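Gamma-glutamyl-gamma-aminobutyrate hydrolase PuuD (Escherichia coli, PDB 6VTV) hydrolyses the gamma-glutamyl linkage of gamma-glutamyl-gamma-aminobutyrate, releasing glutamate in the last step from putrescine to 4-aminobutanoate. Local coordinates at residues P12-V17 against G243-C248; N77-L82 against A92-D97; E123-T128 against P196-E201; G129-R134 against G190-S195; V209-V214 against L221-H226. All coordinates share one frame; numbering follows the deposited sequence.

Interaction 5 lies nearest the centre of the chain and the catalytic region. It holds a manganese ligand, E210, and the predicted active-site residue H226, and the side chain of Q224 is about 4 Å from that of the predicted nucleophile C118. Interaction 3 sits about 9 Å from it between centres, joined through the paired strands 198-203 and 209-214. Segment 129-134 of interaction 4 follows helix 119-127, and the centres of interactions 3 and 4 are about 8 Å apart. Interaction 2 reaches interaction 3 through a salt bridge, R96 NE to E123 OE2 (2.7 Å). Interaction 1 closes a chain loop that encloses the other four. It touches interaction 2 where V17 packs on R96.

Interaction 1 (P12-V17 against G243-C248); sequences PVIGVV and GFITAC
The side chain of I14 is the main bump of this contact. It stands out from strand 13-17 into a hollow framed by F244, I245 and C248 on helix 243-248. The two branches meet different parts of the hollow, though both touch the ring edge. I14 CD1 lies 3.7 Å from C248 SG and 4.0 Å from the CD1 of I245. CG2 turns to the aromatic side and meets the F244 ring at its edge, near the ring plane, with CE2 at 3.9 Å from I14 CG2. The first torsion (chi1 -50°) sets the branches apart, with CG2 anti to the backbone N and CG1 anti to the carbonyl carbon. The bend at chi2 then brings CD1 to the sulfur. C248 also packs within its own helix, with its SG 3.5 Å above one face of the F244 ring, toward the rim. The sulfur therefore fills the angle between ring and isoleucine. P12 forms a second, flatter bump at the start of the segment. Its CB rests 3.8 Å from C248 CB, and its CD lies more loosely by the CG2 of I245. The five touching residues are all buried, and the contact is apolar. I39 of helix 33-42 touches both I14 and F244, so the hollow is shared with a second helix. Strand and helix run at 119° to each other, with their axes 10.2 Å apart. This is helix-on-sheet packing of an alpha/beta fold, with helix 235-254 packing against the start of the first strand of the central sheet.

Interaction 2 (N77-L82 against A92-D97); sequences NVQPHL and ADPGRD
Q79 and D97 meet through one carboxylate oxygen. D97 OD2 accepts from two donors of Q79 and so grips both its backbone and its side chain. The backbone N lies 3.0 Å from OD2 in a nearly straight bond of 170°, arriving on the syn side and a little out of the carboxylate plane. Q79 NE2 lies 2.9 Å from D97 OD2 and meets its anti lone pair, the one turned away from OD1. This second bond is more bent, at 148°. The amide and carboxylate planes are 33° apart. CG of Q79 lies beside the backbone N and the chain beyond it is extended, which lets the amide reach the same oxygen as the backbone N. The side chains of Q79 and P94 cross at about a right angle, with Q79 OE1 3.5 Å from P94 CG. A water accepts from Q79 NE2.

The contact fastens a loop to the start of helix 94-109. D93 is the N-cap of that helix: its OD2 accepts from R96 N at 3.1 Å, while OD1 takes the backbone N of R20. D97 sits in the first turn, where the helix N-terminus would probably favour its negative charge. Its other oxygen, OD1, forms a salt bridge with R119. L82 and V78 add apolar contacts beside the acid. L82 CD1 packs 3.6 Å from D97 CB, and V78 crosses the acid obliquely, with CG1 4.0 Å from OD2.

Interaction 3 (E123-T128 against P196-E201); sequences ELVVAT and PRLRVE
T128 has its OG1 between the backbone N and the carbonyl carbon (chi1 49°), a rotation that turns the hydroxyl back to the helix and points CG2 at R197. R197 bends at chi3 (66°), which brings its guanidinium down over that methyl. CG2 of T128 lies 3.8 Å above the guanidinium plane, over its centre. The NH1 of R197 also comes 3.5 Å from T128 CA, and the edge of the guanidinium meets water. One water accepts from NH1 and donates to T128 O, bridging the two residues beside the direct packing.

The hydroxyl of T128 does a second job. It donates to L124 O at 2.8 Å, and the backbone N of T128 also donates to that carbonyl. This doubles the hold on L124 O at the last turn of the helix, where T128 is the first residue to leave helical geometry. L198 then crosses T128 at about a right angle. Its CD1 sits 3.3 Å from T128 OG1 and 3.7 Å from CG2, so the leucine packs against both the hydroxyl and the methyl of T128. CD2 reaches further along the helix, 4.0 Å from V125 CA and near the CG2 of that valine. The contact is therefore a buried leucine and threonine core with a hydrated arginine at its margin.

In the fold it joins the C-terminal end of helix 119-127 to the beginning of strand 198-203. L198 also touches V212 and V214 of the adjoining strand 209-214. Helix 94-109 lies beside both segments, touched by L124, A127 and R197.

Interaction 4 (G129-R134 against G190-S195); sequences GGSLHR and GAKVVS
A classic beta bulge shapes this small antiparallel pairing: K192 and V193 both face S131. The backbone of S131 serves both. Its O accepts from K192 N at 3.0 Å, and its N donates to V193 O at 3.0 Å. The side chain adds a third bond, with OG accepting from V193 N at 3.2 Å and a bent angle of 142°. OG can do this because it sits between the backbone N and the carbonyl carbon (chi1 61°). Further along, H133 and G190 form a hydrogen-bonded pair, H133 N to G190 O being 2.6 Å.

The H133 and K192 side chains cross at about a right angle. CG of K192 sits over one ring face, 3.7 Å from the centroid, a CH-pi contact. At the ring edge, CD2 of H133 lies 3.3 Å from A191 O. The lysine NZ goes on to a salt bridge with E85, and a water links it to L132 O and R134 N.

At the other end, G130 has no side chain, and its CA comes 3.2 Å from V193 O, so the two backbones lie close here. G129, with positive phi, is the C-prime residue of a Schellman motif that ends helix 119-127 and leads into this bulged two-stranded ribbon.

Interaction 5 (V209-V214 against L221-H226); sequences VEAVSV and LGVQWH. With MN (manganese (II) ion), chain D.
This is a beta hairpin pairing, antiparallel and wholly buried, at the edge of the metal and catalytic sites. Strands 209-214 and 221-223 run at 172° to each other, with axes 4.7 Å apart. V212 and G222 form the hydrogen-bonded pair: G222 N donates to V212 O at 2.9 Å, almost straight at 177°, and V212 N returns a bond to G222 O. Past the strand end, Q224 N donates to E210 O at 2.7 Å and carries the register on.

E210 is the residue that ties the hairpin to manganese. Its chain bends at its second torsion, and OE2 binds the metal at 2.2 Å. A water on the metal lies beside E210 OE1, which also touches Q224 CB at 3.4 Å. H145, H161, S185 and H187 complete the protein ligands. The carboxylate and the Q224 amide are turned 71° apart. W225 holds E210 from another side: CB of E210 lies in the plane of the indole at its edge, and W225 CZ3 is 3.2 Å from E210 O. The same ring takes A211 CB at CH2 (4.0 Å). H226 follows and is hydrogen-bonded to E228, consistent with a Cys-His-Glu triad with C118.

Strand 209-214 has 198-203 as its other neighbour, with a classic bulge where E210 and A211 face A202. Strand 220-223 pairs in turn with 114-117, and L170 of helix 170-174 touches S213 and L221.

Interaction 1 (P12-V17 against G243-C248)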
# COMPACT_ATOMS: atom_id res chain seq x y z
N PRO B 12 -2.53 7.50 -15.32
CA PRO B 12 -2.84 6.07 -15.37
C PRO B 12 -2.70 5.41 -14.01
O PRO B 12 -1.85 5.78 -13.20
CB PRO B 12 -1.81 5.51 -16.36
CG PRO B 12 -1.36 6.69 -17.16
CD PRO B 12 -1.43 7.86 -16.23
N VAL B 13 -3.56 4.43 -13.76
CA VAL B 13 -3.54 3.68 -12.50
C VAL B 13 -2.40 2.68 -12.56
O VAL B 13 -2.36 1.81 -13.44
CB VAL B 13 -4.88 2.98 -12.25
CG1 VAL B 13 -4.83 2.23 -10.92
CG2 VAL B 13 -6.02 3.98 -12.26
N ILE B 14 -1.47 2.79 -11.61
CA ILE B 14 -0.30 1.92 -11.55
C ILE B 14 -0.42 1.05 -10.31
O ILE B 14 -0.43 1.55 -9.18
CB ILE B 14 1.01 2.73 -11.52
CG1 ILE B 14 1.02 3.77 -12.65
CG2 ILE B 14 2.21 1.81 -11.64
CD1 ILE B 14 0.89 3.18 -14.03
N GLY B 15 -0.51 -0.27 -10.52
CA GLY B 15 -0.49 -1.20 -9.42
C GLY B 15 0.92 -1.50 -8.96
O GLY B 15 1.76 -1.92 -9.77
N VAL B 16 1.20 -1.28 -7.68
CA VAL B 16 2.55 -1.42 -7.13
C VAL B 16 2.56 -2.60 -6.17
O VAL B 16 1.85 -2.58 -5.15
CB VAL B 16 3.01 -0.14 -6.44
CG1 VAL B 16 4.50 -0.19 -6.18
CG2 VAL B 16 2.67 1.08 -7.29
N VAL B 17 3.36 -3.61 -6.48
CA VAL B 17 3.47 -4.79 -5.63
C VAL B 17 4.21 -4.43 -4.35
O VAL B 17 5.29 -3.82 -4.39
CB VAL B 17 4.17 -5.94 -6.38
CG1 VAL B 17 4.55 -7.05 -5.42
CG2 VAL B 17 3.26 -6.47 -7.48
N GLY B 243 8.88 6.92 -20.00
CA GLY B 243 8.52 5.94 -21.01
C GLY B 243 7.52 4.91 -20.51
O GLY B 243 6.65 4.46 -21.27
N PHE B 244 7.62 4.53 -19.24
CA PHE B 244 6.65 3.61 -18.65
C PHE B 244 5.25 4.23 -18.64
O PHE B 244 4.28 3.59 -19.07
CB PHE B 244 7.09 3.24 -17.23
CG PHE B 244 6.09 2.41 -16.48
CD1 PHE B 244 5.48 1.32 -17.08
CD2 PHE B 244 5.75 2.73 -15.18
CE1 PHE B 244 4.56 0.56 -16.39
CE2 PHE B 244 4.82 1.97 -14.48
CZ PHE B 244 4.23 0.88 -15.09
N ILE B 245 5.14 5.47 -18.16
CA ILE B 245 3.83 6.12 -18.08
C ILE B 245 3.26 6.35 -19.48
O ILE B 245 2.06 6.19 -19.71
CB ILE B 245 3.94 7.43 -17.28
CG1 ILE B 245 4.32 7.14 -15.83
CG2 ILE B 245 2.63 8.19 -17.33
CD1 ILE B 245 3.36 6.19 -15.13
N THR B 246 4.12 6.71 -20.44
CA THR B 246 3.68 6.86 -21.82
C THR B 246 3.13 5.55 -22.36
O THR B 246 2.14 5.54 -23.11
CB THR B 246 4.83 7.36 -22.69
OG1 THR B 246 5.28 8.63 -22.22
CG2 THR B 246 4.40 7.48 -24.15
N ALA B 247 3.75 4.43 -22.00
CA ALA B 247 3.25 3.13 -22.42
C ALA B 247 1.89 2.83 -21.81
O ALA B 247 1.01 2.28 -22.47
CB ALA B 247 4.26 2.04 -22.04
N CYS B 248 1.70 3.19 -20.54
CA CYS B 248 0.40 3.01 -19.90
C CYS B 248 -0.66 3.88 -20.56
O CYS B 248 -1.80 3.44 -20.75
CB CYS B 248 0.50 3.30 -18.41
SG CYS B 248 1.76 2.32 -17.56

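Interaction 2 (N77-L82 against A92-D97)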
# COMPACT_ATOMS: atom_id res chain seq x y z
N ASN B 77 15.10 -11.85 -1.68
CA ASN B 77 15.44 -12.58 -2.89
C ASN B 77 14.34 -13.58 -3.22
O ASN B 77 13.63 -14.06 -2.33
CB ASN B 77 16.78 -13.32 -2.75
CG ASN B 77 17.88 -12.43 -2.23
OD1 ASN B 77 18.24 -11.44 -2.87
ND2 ASN B 77 18.46 -12.79 -1.09
N VAL B 78 14.19 -13.87 -4.51
CA VAL B 78 13.21 -14.85 -4.95
C VAL B 78 13.59 -16.23 -4.42
O VAL B 78 14.77 -16.58 -4.35
CB VAL B 78 13.12 -14.85 -6.49
CG1 VAL B 78 12.09 -15.86 -6.98
CG2 VAL B 78 12.79 -13.45 -6.99
N GLN B 79 12.58 -17.00 -4.01
CA GLN B 79 12.83 -18.35 -3.55
C GLN B 79 13.46 -19.18 -4.67
O GLN B 79 12.92 -19.20 -5.79
CB GLN B 79 11.53 -19.01 -3.08
CG GLN B 79 10.93 -18.38 -1.83
CD GLN B 79 9.49 -18.80 -1.61
OE1 GLN B 79 9.19 -19.56 -0.69
NE2 GLN B 79 8.59 -18.31 -2.46
N PRO B 80 14.57 -19.87 -4.41
CA PRO B 80 15.26 -20.58 -5.50
C PRO B 80 14.43 -21.69 -6.14
O PRO B 80 14.70 -22.06 -7.28
CB PRO B 80 16.51 -21.15 -4.81
CG PRO B 80 16.72 -20.26 -3.61
CD PRO B 80 15.34 -19.89 -3.15
N HIS B 81 13.43 -22.23 -5.44
CA HIS B 81 12.62 -23.29 -6.03
C HIS B 81 11.70 -22.77 -7.13
O HIS B 81 11.15 -23.59 -7.88
CB HIS B 81 11.79 -24.00 -4.95
CG HIS B 81 10.56 -23.25 -4.53
ND1 HIS B 81 10.56 -22.32 -3.52
CD2 HIS B 81 9.29 -23.31 -4.99
CE1 HIS B 81 9.34 -21.83 -3.37
NE2 HIS B 81 8.55 -22.42 -4.26
N LEU B 82 11.51 -21.46 -7.24
CA LEU B 82 10.67 -20.92 -8.30
C LEU B 82 11.35 -20.99 -9.66
O LEU B 82 10.66 -20.90 -10.68
CB LEU B 82 10.27 -19.48 -7.98
CG LEU B 82 9.21 -19.33 -6.89
CD1 LEU B 82 8.95 -17.87 -6.58
CD2 LEU B 82 7.92 -20.03 -7.30
N ALA B 92 13.73 -14.15 2.53
CA ALA B 92 12.73 -14.54 1.55
C ALA B 92 11.42 -13.82 1.81
O ALA B 92 11.12 -13.40 2.94
CB ALA B 92 12.50 -16.06 1.58
N ASP B 93 10.63 -13.66 0.75
CA ASP B 93 9.29 -13.07 0.84
C ASP B 93 8.37 -13.91 -0.02
O ASP B 93 8.02 -13.53 -1.15
CB ASP B 93 9.31 -11.60 0.39
CG ASP B 93 8.01 -10.88 0.69
OD1 ASP B 93 8.01 -9.63 0.66
OD2 ASP B 93 6.99 -11.54 0.97
N PRO B 94 7.95 -15.07 0.48
CA PRO B 94 7.10 -15.96 -0.33
C PRO B 94 5.80 -15.32 -0.77
O PRO B 94 5.31 -15.63 -1.87
CB PRO B 94 6.86 -17.16 0.60
CG PRO B 94 8.02 -17.13 1.55
CD PRO B 94 8.28 -15.67 1.79
N GLY B 95 5.22 -14.44 0.05
CA GLY B 95 3.99 -13.77 -0.35
C GLY B 95 4.18 -12.88 -1.56
O GLY B 95 3.36 -12.89 -2.48
N ARG B 96 5.26 -12.09 -1.58
CA ARG B 96 5.54 -11.26 -2.75
C ARG B 96 5.83 -12.12 -3.97
O ARG B 96 5.39 -11.80 -5.08
CB ARG B 96 6.70 -10.31 -2.46
CG ARG B 96 7.39 -9.82 -3.73
CD ARG B 96 7.79 -8.37 -3.66
NE ARG B 96 8.27 -7.90 -4.96
CZ ARG B 96 8.79 -6.70 -5.19
NH1 ARG B 96 8.90 -5.83 -4.20
NH2 ARG B 96 9.19 -6.38 -6.41
N ASP B 97 6.59 -13.21 -3.79
CA ASP B 97 6.82 -14.16 -4.87
C ASP B 97 5.50 -14.61 -5.49
O ASP B 97 5.35 -14.61 -6.72
CB ASP B 97 7.60 -15.37 -4.36
CG ASP B 97 9.08 -15.09 -4.18
OD1 ASP B 97 9.52 -13.96 -4.50
OD2 ASP B 97 9.79 -16.00 -3.72
O HOH W 1 5.60 -18.06 -2.52

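Interaction 3 (E123-T128 against P196-E201)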
# COMPACT_ATOMS: atom_id res chain seq x y z
N GLU B 123 12.35 -11.00 -10.72
CA GLU B 123 11.02 -11.60 -10.82
C GLU B 123 10.63 -11.81 -12.28
O GLU B 123 10.04 -12.84 -12.62
CB GLU B 123 9.99 -10.74 -10.10
CG GLU B 123 10.08 -10.82 -8.58
CD GLU B 123 9.28 -9.74 -7.89
OE1 GLU B 123 8.92 -8.74 -8.55
OE2 GLU B 123 9.00 -9.88 -6.68
N LEU B 124 10.94 -10.84 -13.14
CA LEU B 124 10.65 -10.98 -14.56
C LEU B 124 11.40 -12.16 -15.17
O LEU B 124 10.84 -12.94 -15.94
CB LEU B 124 10.99 -9.69 -15.30
CG LEU B 124 9.86 -8.88 -15.94
CD1 LEU B 124 10.43 -7.94 -17.00
CD2 LEU B 124 8.82 -9.80 -16.55
N VAL B 125 12.69 -12.28 -14.84
CA VAL B 125 13.51 -13.35 -15.40
C VAL B 125 12.99 -14.71 -14.96
O VAL B 125 12.88 -15.64 -15.77
CB VAL B 125 14.98 -13.15 -15.00
CG1 VAL B 125 15.81 -14.38 -15.35
CG2 VAL B 125 15.55 -11.91 -15.68
N VAL B 126 12.64 -14.85 -13.68
CA VAL B 126 12.17 -16.13 -13.18
C VAL B 126 10.78 -16.45 -13.70
O VAL B 126 10.47 -17.60 -14.03
CB VAL B 126 12.22 -16.15 -11.64
CG1 VAL B 126 11.55 -17.40 -11.09
CG2 VAL B 126 13.66 -16.07 -11.16
N ALA B 127 9.91 -15.43 -13.81
CA ALA B 127 8.54 -15.68 -14.23
C ALA B 127 8.45 -16.18 -15.66
O ALA B 127 7.52 -16.92 -16.00
CB ALA B 127 7.70 -14.41 -14.07
N THR B 128 9.41 -15.80 -16.51
CA THR B 128 9.39 -16.18 -17.91
C THR B 128 10.27 -17.39 -18.21
O THR B 128 10.50 -17.71 -19.38
CB THR B 128 9.81 -15.00 -18.78
OG1 THR B 128 11.01 -14.42 -18.26
CG2 THR B 128 8.71 -13.94 -18.80
N PRO B 196 14.45 -17.25 -23.80
CA PRO B 196 14.27 -16.68 -25.15
C PRO B 196 13.03 -15.80 -25.27
O PRO B 196 12.93 -15.05 -26.24
CB PRO B 196 14.16 -17.91 -26.05
CG PRO B 196 13.78 -19.03 -25.14
CD PRO B 196 14.46 -18.73 -23.83
N ARG B 197 12.10 -15.87 -24.31
CA ARG B 197 10.98 -14.94 -24.29
C ARG B 197 11.43 -13.51 -24.01
O ARG B 197 10.72 -12.56 -24.37
CB ARG B 197 9.96 -15.36 -23.23
CG ARG B 197 9.25 -16.67 -23.52
CD ARG B 197 8.41 -17.11 -22.33
NE ARG B 197 7.30 -16.19 -22.07
CZ ARG B 197 6.55 -16.21 -20.98
NH1 ARG B 197 6.79 -17.10 -20.02
NH2 ARG B 197 5.56 -15.34 -20.83
N LEU B 198 12.60 -13.34 -23.39
CA LEU B 198 13.12 -12.04 -23.02
C LEU B 198 14.26 -11.63 -23.95
O LEU B 198 14.99 -12.48 -24.47
CB LEU B 198 13.63 -12.05 -21.57
CG LEU B 198 12.71 -11.57 -20.45
CD1 LEU B 198 11.31 -12.14 -20.63
CD2 LEU B 198 13.28 -11.95 -19.09
N ARG B 199 14.40 -10.33 -24.14
CA ARG B 199 15.49 -9.75 -24.91
C ARG B 199 16.40 -8.97 -23.97
O ARG B 199 15.92 -8.25 -23.09
CB ARG B 199 14.94 -8.83 -26.01
CG ARG B 199 15.90 -7.76 -26.50
CD ARG B 199 15.15 -6.53 -26.99
NE ARG B 199 14.11 -6.86 -27.97
CZ ARG B 199 12.81 -6.72 -27.74
NH1 ARG B 199 12.37 -6.27 -26.58
NH2 ARG B 199 11.94 -7.05 -28.69
N VAL B 200 17.71 -9.13 -24.15
CA VAL B 200 18.66 -8.44 -23.29
C VAL B 200 18.73 -6.97 -23.69
O VAL B 200 18.90 -6.64 -24.87
CB VAL B 200 20.04 -9.11 -23.36
CG1 VAL B 200 21.07 -8.29 -22.59
CG2 VAL B 200 19.97 -10.52 -22.81
N GLU B 201 18.58 -6.08 -22.70
CA GLU B 201 18.56 -4.65 -22.95
C GLU B 201 19.87 -3.96 -22.62
O GLU B 201 20.24 -3.00 -23.31
CB GLU B 201 17.42 -3.99 -22.16
CG GLU B 201 16.03 -4.30 -22.68
CD GLU B 201 15.67 -3.48 -23.91
OE1 GLU B 201 16.41 -2.53 -24.24
OE2 GLU B 201 14.65 -3.80 -24.55
O HOH W 2 5.07 -18.32 -17.38
O HOH W 3 8.42 -19.51 -20.09

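Interaction 4 (G129-R134 against G190-S195)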
# COMPACT_ATOMS: atom_id res chain seq x y z
N GLY B 129 10.76 -18.08 -17.18
CA GLY B 129 11.49 -19.32 -17.36
C GLY B 129 12.98 -19.25 -17.14
O GLY B 129 13.67 -20.24 -17.41
N GLY B 130 13.51 -18.12 -16.66
CA GLY B 130 14.93 -17.97 -16.44
C GLY B 130 15.35 -18.39 -15.05
O GLY B 130 14.59 -18.97 -14.27
N SER B 131 16.61 -18.09 -14.73
CA SER B 131 17.20 -18.43 -13.45
C SER B 131 18.09 -17.29 -12.99
O SER B 131 18.37 -16.34 -13.73
CB SER B 131 18.00 -19.74 -13.53
OG SER B 131 19.07 -19.62 -14.46
N LEU B 132 18.55 -17.38 -11.74
CA LEU B 132 19.32 -16.32 -11.11
C LEU B 132 20.63 -16.86 -10.55
O LEU B 132 20.72 -18.03 -10.16
CB LEU B 132 18.54 -15.65 -9.98
CG LEU B 132 17.12 -15.18 -10.29
CD1 LEU B 132 16.47 -14.63 -9.03
CD2 LEU B 132 17.13 -14.13 -11.39
N HIS B 133 21.63 -15.99 -10.51
CA HIS B 133 22.82 -16.22 -9.69
C HIS B 133 22.46 -15.91 -8.25
O HIS B 133 22.01 -14.80 -7.94
CB HIS B 133 23.97 -15.33 -10.15
CG HIS B 133 24.61 -15.76 -11.44
ND1 HIS B 133 25.41 -16.87 -11.54
CD2 HIS B 133 24.57 -15.21 -12.67
CE1 HIS B 133 25.83 -17.00 -12.78
NE2 HIS B 133 25.34 -16.00 -13.49
N ARG B 134 22.64 -16.89 -7.36
CA ARG B 134 22.29 -16.66 -5.96
C ARG B 134 23.37 -15.91 -5.19
O ARG B 134 23.06 -15.29 -4.17
CB ARG B 134 21.98 -18.00 -5.28
CG ARG B 134 20.67 -18.61 -5.75
CD ARG B 134 20.62 -20.11 -5.51
NE ARG B 134 20.38 -20.45 -4.11
CZ ARG B 134 20.02 -21.65 -3.69
NH1 ARG B 134 19.84 -22.64 -4.56
NH2 ARG B 134 19.82 -21.87 -2.40
N GLY B 190 21.62 -11.88 -9.40
CA GLY B 190 21.49 -11.35 -10.74
C GLY B 190 21.03 -12.42 -11.70
O GLY B 190 20.92 -13.60 -11.35
N ALA B 191 20.75 -11.99 -12.93
CA ALA B 191 20.27 -12.90 -13.95
C ALA B 191 21.37 -13.89 -14.34
O ALA B 191 22.51 -13.50 -14.59
CB ALA B 191 19.81 -12.13 -15.18
N LYS B 192 21.01 -15.18 -14.37
CA LYS B 192 21.93 -16.21 -14.82
C LYS B 192 21.56 -16.65 -16.23
O LYS B 192 22.26 -16.33 -17.19
CB LYS B 192 21.92 -17.41 -13.86
CG LYS B 192 22.91 -18.50 -14.23
CD LYS B 192 23.20 -19.41 -13.04
CE LYS B 192 21.94 -20.09 -12.54
NZ LYS B 192 22.19 -20.90 -11.31
N VAL B 193 20.45 -17.37 -16.35
CA VAL B 193 19.89 -17.75 -17.64
C VAL B 193 18.70 -16.85 -17.92
O VAL B 193 17.83 -16.68 -17.05
CB VAL B 193 19.49 -19.23 -17.67
CG1 VAL B 193 18.50 -19.50 -18.79
CG2 VAL B 193 20.72 -20.11 -17.81
N VAL B 194 18.65 -16.27 -19.11
CA VAL B 194 17.54 -15.44 -19.55
C VAL B 194 16.78 -16.20 -20.62
O VAL B 194 17.38 -16.69 -21.59
CB VAL B 194 18.02 -14.07 -20.06
CG1 VAL B 194 16.91 -13.36 -20.80
CG2 VAL B 194 18.51 -13.22 -18.89
N SER B 195 15.47 -16.31 -20.44
CA SER B 195 14.64 -17.08 -21.36
C SER B 195 14.66 -16.45 -22.76
O SER B 195 14.88 -15.24 -22.90
CB SER B 195 13.20 -17.14 -20.85
OG SER B 195 12.38 -17.92 -21.69
O HOH W 4 22.41 -19.79 -8.50

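Interaction 5 (V209-V214 against L221-H226)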
# COMPACT_ATOMS: atom_id res chain seq x y z
N VAL B 209 23.75 -9.40 -17.14
CA VAL B 209 22.57 -8.76 -17.68
C VAL B 209 22.00 -7.82 -16.62
O VAL B 209 21.67 -8.24 -15.50
CB VAL B 209 21.53 -9.79 -18.12
CG1 VAL B 209 20.24 -9.11 -18.51
CG2 VAL B 209 22.07 -10.62 -19.28
N GLU B 210 21.88 -6.54 -16.97
CA GLU B 210 21.37 -5.52 -16.05
C GLU B 210 20.01 -4.98 -16.46
O GLU B 210 19.43 -4.19 -15.71
CB GLU B 210 22.37 -4.37 -15.93
CG GLU B 210 23.59 -4.68 -15.07
CD GLU B 210 23.42 -4.22 -13.63
OE1 GLU B 210 22.65 -3.26 -13.40
OE2 GLU B 210 24.06 -4.80 -12.73
N ALA B 211 19.48 -5.38 -17.61
CA ALA B 211 18.18 -4.93 -18.06
C ALA B 211 17.64 -5.90 -19.11
O ALA B 211 18.40 -6.38 -19.96
CB ALA B 211 18.25 -3.51 -18.64
N VAL B 212 16.34 -6.18 -19.04
CA VAL B 212 15.67 -7.10 -19.96
C VAL B 212 14.34 -6.49 -20.38
O VAL B 212 13.85 -5.54 -19.77
CB VAL B 212 15.44 -8.49 -19.34
CG1 VAL B 212 16.76 -9.21 -19.13
CG2 VAL B 212 14.67 -8.38 -18.03
N SER B 213 13.75 -7.06 -21.42
CA SER B 213 12.41 -6.69 -21.84
C SER B 213 11.76 -7.89 -22.52
O SER B 213 12.44 -8.72 -23.13
CB SER B 213 12.41 -5.48 -22.78
OG SER B 213 12.76 -5.84 -24.11
N VAL B 214 10.44 -7.97 -22.40
CA VAL B 214 9.69 -9.09 -22.96
C VAL B 214 9.46 -8.84 -24.45
O VAL B 214 8.91 -7.81 -24.83
CB VAL B 214 8.36 -9.30 -22.22
CG1 VAL B 214 7.51 -10.33 -22.95
CG2 VAL B 214 8.62 -9.74 -20.79
N LEU B 221 9.48 -3.95 -19.19
CA LEU B 221 10.89 -3.64 -19.01
C LEU B 221 11.31 -3.87 -17.57
O LEU B 221 10.59 -3.53 -16.63
CB LEU B 221 11.17 -2.18 -19.40
CG LEU B 221 12.55 -1.63 -19.09
CD1 LEU B 221 13.61 -2.28 -19.97
CD2 LEU B 221 12.57 -0.11 -19.25
N GLY B 222 12.49 -4.45 -17.40
CA GLY B 222 13.10 -4.58 -16.08
C GLY B 222 14.52 -4.06 -16.10
O GLY B 222 15.24 -4.22 -17.08
N VAL B 223 14.90 -3.42 -15.00
CA VAL B 223 16.27 -2.93 -14.82
C VAL B 223 16.78 -3.43 -13.48
O VAL B 223 16.03 -3.58 -12.51
CB VAL B 223 16.37 -1.39 -14.91
CG1 VAL B 223 15.83 -0.89 -16.24
CG2 VAL B 223 15.63 -0.73 -13.75
N GLN B 224 18.08 -3.72 -13.43
CA GLN B 224 18.69 -4.26 -12.22
C GLN B 224 19.09 -3.17 -11.23
O GLN B 224 19.17 -3.44 -10.03
CB GLN B 224 19.91 -5.11 -12.59
CG GLN B 224 20.60 -5.79 -11.42
CD GLN B 224 19.72 -6.81 -10.72
OE1 GLN B 224 19.58 -7.94 -11.18
NE2 GLN B 224 19.13 -6.42 -9.60
N TRP B 225 19.31 -1.95 -11.71
CA TRP B 225 19.69 -0.84 -10.83
C TRP B 225 18.43 -0.21 -10.24
O TRP B 225 17.32 -0.73 -10.37
CB TRP B 225 20.55 0.17 -11.59
CG TRP B 225 19.89 0.79 -12.79
CD1 TRP B 225 19.22 1.97 -12.83
CD2 TRP B 225 19.88 0.27 -14.12
NE1 TRP B 225 18.77 2.22 -14.10
CE2 TRP B 225 19.16 1.19 -14.92
CE3 TRP B 225 20.40 -0.88 -14.73
CZ2 TRP B 225 18.95 1.00 -16.28
CZ3 TRP B 225 20.19 -1.07 -16.08
CH2 TRP B 225 19.47 -0.14 -16.84
N HIS B 226 18.60 0.94 -9.57
CA HIS B 226 17.52 1.60 -8.84
C HIS B 226 17.30 2.99 -9.43
O HIS B 226 17.84 3.99 -8.93
CB HIS B 226 17.84 1.69 -7.35
CG HIS B 226 17.62 0.41 -6.61
ND1 HIS B 226 16.61 0.25 -5.69
CD2 HIS B 226 18.28 -0.77 -6.65
CE1 HIS B 226 16.66 -0.98 -5.20
NE2 HIS B 226 17.67 -1.62 -5.77
MN MN D . 24.77 -3.99 -10.83
O HOH W 5 21.03 -9.24 -13.17
O HOH W 6 23.00 -2.53 -10.99